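Local coordinates for DUF2020 domain-containing protein (Corynebacterium diphtheriae, PDB 3V7B) that is of unknown function but probably adopts a fold related to the Mog1p/PsbP group, at residues Q68-A82 against Q120-Q132. Residues are numbered along the deposited sequence; the frame is centred on the assembly and turned at random.
Sequences QATVMVRHMPSEEEA and QKGPVAVVVWSNQ. With EDO (1,2-ethanediol), chain C.
Met72 and Trp129 run alongside each other on one face of an antiparallel strand pair, and they illustrate how such a contact can be dense along the strands and looser where a turn meets a helix, here 79-89. With CG anti to the backbone N (chi1 -178°) and a bend only at the last torsion, the selenomethionine brings CE to the edge of the indole, 3.7 Å from Trp129 CH2. Val127 CG1 rests over one indole face, near the rim, while Thr70 CG2 meets Trp129 CE3 at 3.7 Å. On the other face Val71 CG2 touches Val128 CG2 at 3.8 Å, and helix 135-149 packs against Val73, Val126 and Val128 there.

Strand 124-130 is the middle strand of a seven-stranded antiparallel sheet in a Mog1p/PsbP-clan domain, and 69-75 is its neighbour. Paired backbone bonds join Thr70 to Trp129, Met72 to Val127 and Arg74 to Ala125; Met72 N to Val127 O is 2.9 Å and nearly straight (169°).

Toward helix 79-89 the Lys121-Val124 type II' turn takes over: Met76 N donates to Pro123 O, and Ala82 CB sits 3.5 Å from that same oxygen. Beyond it the contact opens to solvent. Glu79 extends past Gly122, where a water accepts from Gly122 N (3.0 Å) and bonds only weakly to Glu79 OE1. On the Trp129 face, Thr70, partly exposed, shares a 2.6 Å hydrogen bond from OG1 with O2 of an ethanediol, probably from the crystallisation liquor.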
ATOM      1  N   GLN A  68       6.249  -7.702   5.568  1.00 17.05           N
ATOM      2  CA  GLN A  68       5.163  -8.603   5.150  1.00 16.37           C
ATOM      3  C   GLN A  68       4.122  -7.821   4.316  1.00 15.12           C
ATOM      4  O   GLN A  68       3.468  -8.395   3.454  1.00 15.73           O
ATOM      5  CB  GLN A  68       4.524  -9.383   6.311  1.00 15.93           C
ATOM      6  CG  GLN A  68       3.640  -8.557   7.270  1.00 16.29           C
ATOM      7  CD  GLN A  68       2.830  -9.508   8.153  1.00 17.56           C
ATOM      8  OE1 GLN A  68       2.109 -10.360   7.655  1.00 18.33           O
ATOM      9  NE2 GLN A  68       3.054  -9.441   9.457  1.00 17.45           N
ATOM     10  N   ALA A  69       3.921  -6.554   4.609  1.00 15.24           N
ATOM     11  CA  ALA A  69       2.952  -5.722   3.874  1.00 13.98           C
ATOM     12  C   ALA A  69       3.389  -4.272   3.961  1.00 15.14           C
ATOM     13  O   ALA A  69       3.885  -3.765   4.985  1.00 15.36           O
ATOM     14  CB  ALA A  69       1.526  -5.882   4.441  1.00 14.45           C
ATOM     15  N   THR A  70       3.145  -3.574   2.886  1.00 14.39           N
ATOM     16  CA  THR A  70       3.399  -2.148   2.824  1.00 13.99           C
ATOM     17  C   THR A  70       2.163  -1.475   2.236  1.00 13.00           C
ATOM     18  O   THR A  70       1.663  -1.896   1.175  1.00 11.99           O
ATOM     19  CB  THR A  70       4.619  -1.875   1.891  1.00 15.38           C
ATOM     20  OG1 THR A  70       5.817  -2.481   2.425  1.00 16.48           O
ATOM     21  CG2 THR A  70       4.809  -0.357   1.627  1.00 14.99           C
ATOM     22  N   VAL A  71       1.711  -0.386   2.875  1.00 11.69           N
ATOM     23  CA  VAL A  71       0.522   0.307   2.416  1.00 12.35           C
ATOM     24  C   VAL A  71       0.905   1.753   2.227  1.00 12.19           C
ATOM     25  O   VAL A  71       1.412   2.389   3.153  1.00 10.03           O
ATOM     26  CB  VAL A  71      -0.666   0.216   3.415  1.00 13.06           C
ATOM     27  CG1 VAL A  71      -1.846   1.060   2.960  1.00 13.52           C
ATOM     28  CG2 VAL A  71      -1.082  -1.279   3.605  1.00 12.66           C
HETATM   29  N   MSE A  72       0.702   2.228   0.994  1.00 11.98           N
HETATM   30  CA  MSE A  72       1.055   3.576   0.617  1.00 11.78           C
HETATM   31  C   MSE A  72      -0.100   4.346  -0.031  1.00 12.60           C
HETATM   32  O   MSE A  72      -0.700   3.902  -1.016  1.00 13.45           O
HETATM   33  CB  MSE A  72       2.285   3.610  -0.287  1.00 11.99           C
HETATM   34  CG  MSE A  72       2.725   5.078  -0.680  1.00 13.47           C
HETATM   35 SE   MSE A  72       4.365   5.023  -1.727  0.86 14.40          SE
HETATM   36  CE  MSE A  72       3.557   4.108  -3.275  1.00 15.38           C
ATOM     37  N   VAL A  73      -0.424   5.498   0.575  1.00 11.94           N
ATOM     38  CA  VAL A  73      -1.399   6.446   0.106  1.00 12.68           C
ATOM     39  C   VAL A  73      -0.745   7.701  -0.496  1.00 12.28           C
ATOM     40  O   VAL A  73       0.052   8.364   0.128  1.00 15.31           O
ATOM     41  CB  VAL A  73      -2.419   6.841   1.204  1.00 13.59           C
ATOM     42  CG1 VAL A  73      -3.467   7.836   0.607  1.00 14.67           C
ATOM     43  CG2 VAL A  73      -3.145   5.567   1.696  1.00 12.25           C
ATOM     44  N   ARG A  74      -1.042   8.013  -1.767  1.00 13.22           N
ATOM     45  CA  ARG A  74      -0.390   9.080  -2.480  1.00 13.57           C
ATOM     46  C   ARG A  74      -1.417  10.145  -2.864  1.00 15.11           C
ATOM     47  O   ARG A  74      -2.472   9.846  -3.364  1.00 16.20           O
ATOM     48  CB  ARG A  74       0.237   8.609  -3.768  1.00 13.45           C
ATOM     49  CG  ARG A  74       1.524   7.853  -3.679  1.00 13.25           C
ATOM     50  CD  ARG A  74       2.538   8.319  -2.733  1.00 13.44           C
ATOM     51  NE  ARG A  74       2.956   9.719  -3.000  1.00 13.67           N
ATOM     52  CZ  ARG A  74       3.927  10.114  -3.801  1.00 14.89           C
ATOM     53  NH1 ARG A  74       4.710   9.250  -4.385  1.00 14.56           N
ATOM     54  NH2 ARG A  74       4.162  11.413  -3.962  1.00 15.26           N
ATOM     55  N   HIS A  75      -1.136  11.362  -2.562  1.00 16.45           N
ATOM     56  CA  HIS A  75      -1.956  12.452  -3.100  1.00 18.33           C
ATOM     57  C   HIS A  75      -1.077  13.154  -4.123  1.00 18.49           C
ATOM     58  O   HIS A  75      -0.103  13.892  -3.789  1.00 18.28           O
ATOM     59  CB  HIS A  75      -2.417  13.388  -1.994  1.00 22.79           C
ATOM     60  CG  HIS A  75      -3.477  12.804  -1.098  1.00 25.65           C
ATOM     61  ND1 HIS A  75      -3.199  11.836  -0.153  1.00 29.14           N
ATOM     62  CD2 HIS A  75      -4.824  13.114  -0.952  1.00 27.23           C
ATOM     63  CE1 HIS A  75      -4.326  11.513   0.497  1.00 26.67           C
ATOM     64  NE2 HIS A  75      -5.329  12.293   0.013  1.00 27.99           N
HETATM   65  N   MSE A  76      -1.346  12.893  -5.384  1.00 19.34           N
HETATM   66  CA  MSE A  76      -0.524  13.450  -6.483  1.00 19.13           C
HETATM   67  C   MSE A  76      -1.087  14.811  -6.947  1.00 18.82           C
HETATM   68  O   MSE A  76      -2.241  15.140  -6.676  1.00 19.34           O
HETATM   69  CB  MSE A  76      -0.433  12.491  -7.673  1.00 17.34           C
HETATM   70  CG  MSE A  76       0.130  11.079  -7.334  1.00 16.81           C
HETATM   71 SE   MSE A  76       1.836  11.108  -6.318  0.86 14.47          SE
HETATM   72  CE  MSE A  76       3.009  11.489  -7.816  1.00 15.60           C
ATOM     73  N   PRO A  77      -0.245  15.639  -7.608  1.00 21.99           N
ATOM     74  CA  PRO A  77      -0.667  16.949  -8.203  1.00 21.43           C
ATOM     75  C   PRO A  77      -1.682  16.842  -9.295  1.00 22.52           C
ATOM     76  O   PRO A  77      -2.326  17.853  -9.630  1.00 23.74           O
ATOM     77  CB  PRO A  77       0.628  17.485  -8.844  1.00 23.22           C
ATOM     78  CG  PRO A  77       1.727  16.764  -8.201  1.00 23.59           C
ATOM     79  CD  PRO A  77       1.216  15.413  -7.778  1.00 22.53           C
ATOM     80  N   SER A  78      -1.798  15.660  -9.897  1.00 21.15           N
ATOM     81  CA  SER A  78      -2.811  15.387 -10.907  1.00 23.09           C
ATOM     82  C   SER A  78      -3.194  13.905 -10.963  1.00 20.84           C
ATOM     83  O   SER A  78      -2.509  13.019 -10.417  1.00 21.79           O
ATOM     84  CB  SER A  78      -2.318  15.736 -12.311  1.00 23.29           C
ATOM     85  OG  SER A  78      -1.241  14.863 -12.638  1.00 21.54           O
ATOM     86  N   GLU A  79      -4.292  13.659 -11.670  1.00 20.99           N
ATOM     87  CA  GLU A  79      -4.779  12.291 -11.915  1.00 20.22           C
ATOM     88  C   GLU A  79      -3.782  11.560 -12.799  1.00 20.37           C
ATOM     89  O   GLU A  79      -3.472  10.378 -12.561  1.00 17.70           O
ATOM     90  CB  GLU A  79      -6.180  12.320 -12.547  1.00 21.51           C
ATOM     91  CG  GLU A  79      -6.645  11.007 -13.041  1.00 22.14           C
ATOM     92  CD  GLU A  79      -8.126  10.984 -13.298  1.00 23.96           C
ATOM     93  OE1 GLU A  79      -8.486   9.980 -13.892  1.00 25.61           O
ATOM     94  OE2 GLU A  79      -8.874  11.940 -12.911  1.00 25.48           O
ATOM     95  N   GLU A  80      -3.239  12.273 -13.784  1.00 20.78           N
ATOM     96  CA  GLU A  80      -2.183  11.712 -14.633  1.00 24.25           C
ATOM     97  C   GLU A  80      -1.041  11.137 -13.823  1.00 21.03           C
ATOM     98  O   GLU A  80      -0.517  10.053 -14.117  1.00 19.30           O
ATOM     99  CB  GLU A  80      -1.595  12.788 -15.568  1.00 31.30           C
ATOM    100  CG  GLU A  80      -0.600  12.226 -16.577  1.00 36.52           C
ATOM    101  CD  GLU A  80      -1.292  11.290 -17.585  1.00 45.51           C
ATOM    102  OE1 GLU A  80      -1.674  10.150 -17.228  1.00 55.13           O
ATOM    103  OE2 GLU A  80      -1.505  11.702 -18.754  1.00 59.87           O
ATOM    104  N   GLU A  81      -0.602  11.913 -12.843  1.00 20.28           N
ATOM    105  CA  GLU A  81       0.480  11.443 -11.992  1.00 21.11           C
ATOM    106  C   GLU A  81       0.036  10.262 -11.073  1.00 18.25           C
ATOM    107  O   GLU A  81       0.840   9.393 -10.779  1.00 15.98           O
ATOM    108  CB  GLU A  81       1.082  12.609 -11.188  1.00 23.68           C
ATOM    109  CG  GLU A  81       2.081  13.437 -12.001  1.00 26.84           C
ATOM    110  CD  GLU A  81       3.393  12.640 -12.217  1.00 31.87           C
ATOM    111  OE1 GLU A  81       3.941  12.087 -11.242  1.00 35.35           O
ATOM    112  OE2 GLU A  81       3.901  12.568 -13.347  1.00 37.28           O
ATOM    113  N   ALA A  82      -1.211  10.280 -10.602  1.00 17.38           N
ATOM    114  CA  ALA A  82      -1.727   9.155  -9.824  1.00 16.10           C
ATOM    115  C   ALA A  82      -1.752   7.911 -10.693  1.00 15.35           C
ATOM    116  O   ALA A  82      -1.469   6.836 -10.236  1.00 15.05           O
ATOM    117  CB  ALA A  82      -3.078   9.404  -9.254  1.00 14.99           C
ATOM    118  N   GLN A 120      -6.193   3.933  -8.402  1.00 11.92           N
ATOM    119  CA  GLN A 120      -6.384   5.392  -8.231  1.00 12.62           C
ATOM    120  C   GLN A 120      -7.804   5.833  -8.487  1.00 13.47           C
ATOM    121  O   GLN A 120      -8.589   5.183  -9.167  1.00 13.82           O
ATOM    122  CB  GLN A 120      -5.408   6.165  -9.102  1.00 13.74           C
ATOM    123  CG  GLN A 120      -5.518   6.024 -10.611  1.00 14.15           C
ATOM    124  CD  GLN A 120      -6.734   6.579 -11.299  1.00 15.12           C
ATOM    125  OE1 GLN A 120      -7.264   7.694 -11.029  1.00 15.82           O
ATOM    126  NE2 GLN A 120      -7.185   5.827 -12.230  1.00 15.78           N
ATOM    127  N   LYS A 121      -8.086   7.016  -7.953  1.00 14.06           N
ATOM    128  CA  LYS A 121      -9.371   7.678  -8.033  1.00 15.03           C
ATOM    129  C   LYS A 121      -8.971   9.140  -8.087  1.00 15.22           C
ATOM    130  O   LYS A 121      -8.434   9.682  -7.117  1.00 15.26           O
ATOM    131  CB  LYS A 121     -10.266   7.418  -6.810  1.00 16.31           C
ATOM    132  CG  LYS A 121     -11.631   8.087  -6.961  1.00 18.87           C
ATOM    133  CD  LYS A 121     -12.709   7.611  -5.969  1.00 22.21           C
ATOM    134  CE  LYS A 121     -12.631   8.278  -4.611  1.00 24.01           C
ATOM    135  NZ  LYS A 121     -13.998   8.351  -3.955  1.00 25.44           N
ATOM    136  N   GLY A 122      -9.170   9.779  -9.239  1.00 16.51           N
ATOM    137  CA  GLY A 122      -8.752  11.174  -9.358  1.00 16.25           C
ATOM    138  C   GLY A 122      -7.243  11.241  -9.099  1.00 16.84           C
ATOM    139  O   GLY A 122      -6.545  10.379  -9.526  1.00 16.45           O
ATOM    140  N   PRO A 123      -6.765  12.207  -8.307  1.00 17.04           N
ATOM    141  CA  PRO A 123      -5.351  12.295  -8.083  1.00 16.90           C
ATOM    142  C   PRO A 123      -4.823  11.510  -6.876  1.00 16.49           C
ATOM    143  O   PRO A 123      -3.659  11.633  -6.560  1.00 18.19           O
ATOM    144  CB  PRO A 123      -5.127  13.784  -7.852  1.00 18.46           C
ATOM    145  CG  PRO A 123      -6.350  14.196  -7.163  1.00 18.82           C
ATOM    146  CD  PRO A 123      -7.463  13.423  -7.853  1.00 18.88           C
ATOM    147  N   VAL A 124      -5.649  10.688  -6.279  1.00 15.84           N
ATOM    148  CA  VAL A 124      -5.240   9.869  -5.149  1.00 14.90           C
ATOM    149  C   VAL A 124      -4.916   8.477  -5.616  1.00 13.63           C
ATOM    150  O   VAL A 124      -5.687   7.837  -6.379  1.00 15.16           O
ATOM    151  CB  VAL A 124      -6.343   9.829  -4.079  1.00 15.07           C
ATOM    152  CG1 VAL A 124      -5.925   8.960  -2.871  1.00 15.74           C
ATOM    153  CG2 VAL A 124      -6.626  11.281  -3.661  1.00 15.57           C
ATOM    154  N   ALA A 125      -3.768   7.969  -5.148  1.00 14.67           N
ATOM    155  CA  ALA A 125      -3.418   6.567  -5.414  1.00 12.96           C
ATOM    156  C   ALA A 125      -3.197   5.787  -4.091  1.00 12.25           C
ATOM    157  O   ALA A 125      -2.709   6.336  -3.133  1.00 12.83           O
ATOM    158  CB  ALA A 125      -2.198   6.462  -6.347  1.00 14.42           C
ATOM    159  N   VAL A 126      -3.614   4.528  -4.071  1.00 11.49           N
ATOM    160  CA  VAL A 126      -3.455   3.626  -2.948  1.00 12.15           C
ATOM    161  C   VAL A 126      -2.758   2.354  -3.480  1.00 11.77           C
ATOM    162  O   VAL A 126      -3.282   1.674  -4.383  1.00 13.97           O
ATOM    163  CB  VAL A 126      -4.816   3.287  -2.280  1.00 11.90           C
ATOM    164  CG1 VAL A 126      -4.683   2.194  -1.210  1.00 10.85           C
ATOM    165  CG2 VAL A 126      -5.487   4.539  -1.686  1.00 11.68           C
ATOM    166  N   VAL A 127      -1.596   2.014  -2.934  1.00 11.20           N
ATOM    167  CA  VAL A 127      -0.855   0.808  -3.356  1.00 11.97           C
ATOM    168  C   VAL A 127      -0.586  -0.057  -2.103  1.00 11.69           C
ATOM    169  O   VAL A 127      -0.136   0.434  -1.069  1.00 12.16           O
ATOM    170  CB  VAL A 127       0.527   1.178  -4.005  1.00 12.76           C
ATOM    171  CG1 VAL A 127       1.332  -0.042  -4.403  1.00 13.01           C
ATOM    172  CG2 VAL A 127       0.370   2.177  -5.186  1.00 12.62           C
ATOM    173  N   VAL A 128      -0.772  -1.358  -2.226  1.00 10.80           N
ATOM    174  CA  VAL A 128      -0.475  -2.236  -1.158  1.00 11.15           C
ATOM    175  C   VAL A 128       0.329  -3.344  -1.801  1.00 12.21           C
ATOM    176  O   VAL A 128      -0.069  -3.838  -2.866  1.00 13.47           O
ATOM    177  CB  VAL A 128      -1.754  -2.825  -0.512  1.00 10.97           C
ATOM    178  CG1 VAL A 128      -1.465  -3.905   0.491  1.00 11.63           C
ATOM    179  CG2 VAL A 128      -2.618  -1.759   0.177  1.00 11.10           C
ATOM    180  N   TRP A 129       1.454  -3.656  -1.162  1.00 12.61           N
ATOM    181  CA  TRP A 129       2.282  -4.779  -1.513  1.00 13.64           C
ATOM    182  C   TRP A 129       2.181  -5.756  -0.336  1.00 14.45           C
ATOM    183  O   TRP A 129       2.141  -5.337   0.832  1.00 13.28           O
ATOM    184  CB  TRP A 129       3.720  -4.318  -1.637  1.00 13.48           C
ATOM    185  CG  TRP A 129       4.029  -3.480  -2.832  1.00 14.58           C
ATOM    186  CD1 TRP A 129       4.320  -3.892  -4.099  1.00 15.66           C
ATOM    187  CD2 TRP A 129       4.151  -2.043  -2.850  1.00 15.24           C
ATOM    188  NE1 TRP A 129       4.647  -2.833  -4.899  1.00 14.88           N
ATOM    189  CE2 TRP A 129       4.545  -1.681  -4.201  1.00 16.09           C
ATOM    190  CE3 TRP A 129       4.017  -1.039  -1.883  1.00 16.26           C
ATOM    191  CZ2 TRP A 129       4.794  -0.394  -4.553  1.00 16.54           C
ATOM    192  CZ3 TRP A 129       4.225   0.274  -2.251  1.00 16.08           C
ATOM    193  CH2 TRP A 129       4.599   0.617  -3.527  1.00 16.93           C
ATOM    194  N   SER A 130       2.148  -7.031  -0.649  1.00 15.16           N
ATOM    195  CA  SER A 130       2.208  -8.089   0.342  1.00 15.97           C
ATOM    196  C   SER A 130       3.299  -9.080  -0.033  1.00 16.83           C
ATOM    197  O   SER A 130       3.554  -9.299  -1.198  1.00 15.75           O
ATOM    198  CB  SER A 130       0.887  -8.854   0.397  1.00 17.25           C
ATOM    199  OG  SER A 130       1.033 -10.098   1.086  1.00 17.92           O
ATOM    200  N   ASN A 131       3.888  -9.715   0.974  1.00 17.12           N
ATOM    201  CA  ASN A 131       4.901 -10.759   0.730  1.00 18.17           C
ATOM    202  C   ASN A 131       4.249 -12.095   0.410  1.00 19.72           C
ATOM    203  O   ASN A 131       4.953 -13.073   0.199  1.00 23.41           O
ATOM    204  CB  ASN A 131       5.930 -10.883   1.892  1.00 17.45           C
ATOM    205  CG  ASN A 131       5.343 -11.512   3.146  1.00 16.59           C
ATOM    206  OD1 ASN A 131       4.140 -11.718   3.250  1.00 16.56           O
ATOM    207  ND2 ASN A 131       6.221 -11.836   4.122  1.00 16.85           N
ATOM    208  N   GLN A 132       2.905 -12.127   0.421  1.00 21.63           N
ATOM    209  CA  GLN A 132       2.123 -13.350   0.183  1.00 23.16           C
ATOM    210  C   GLN A 132       1.758 -13.506  -1.286  1.00 22.63           C
ATOM    211  O   GLN A 132       1.783 -12.551  -2.031  1.00 20.77           O
ATOM    212  CB  GLN A 132       0.834 -13.287   1.025  1.00 21.70           C
ATOM    213  CG  GLN A 132       1.142 -13.104   2.493  1.00 21.84           C
ATOM    214  CD  GLN A 132       1.778 -14.325   3.126  1.00 23.84           C
ATOM    215  OE1 GLN A 132       1.306 -15.430   2.950  1.00 26.93           O
ATOM    216  NE2 GLN A 132       2.839 -14.124   3.893  1.00 24.36           N
TER
HETATM  217  C1  EDO C 401       6.901  -7.045   0.359  1.00 23.41           C
HETATM  218  O1  EDO C 401       8.074  -6.946   1.183  1.00 22.16           O
HETATM  219  C2  EDO C 401       5.822  -6.102   0.916  1.00 21.57           C
HETATM  220  O2  EDO C 401       6.178  -4.706   1.051  1.00 22.70           O
HETATM  221  O   HOH W   1     -10.133   8.422 -11.703  1.00 18.78           O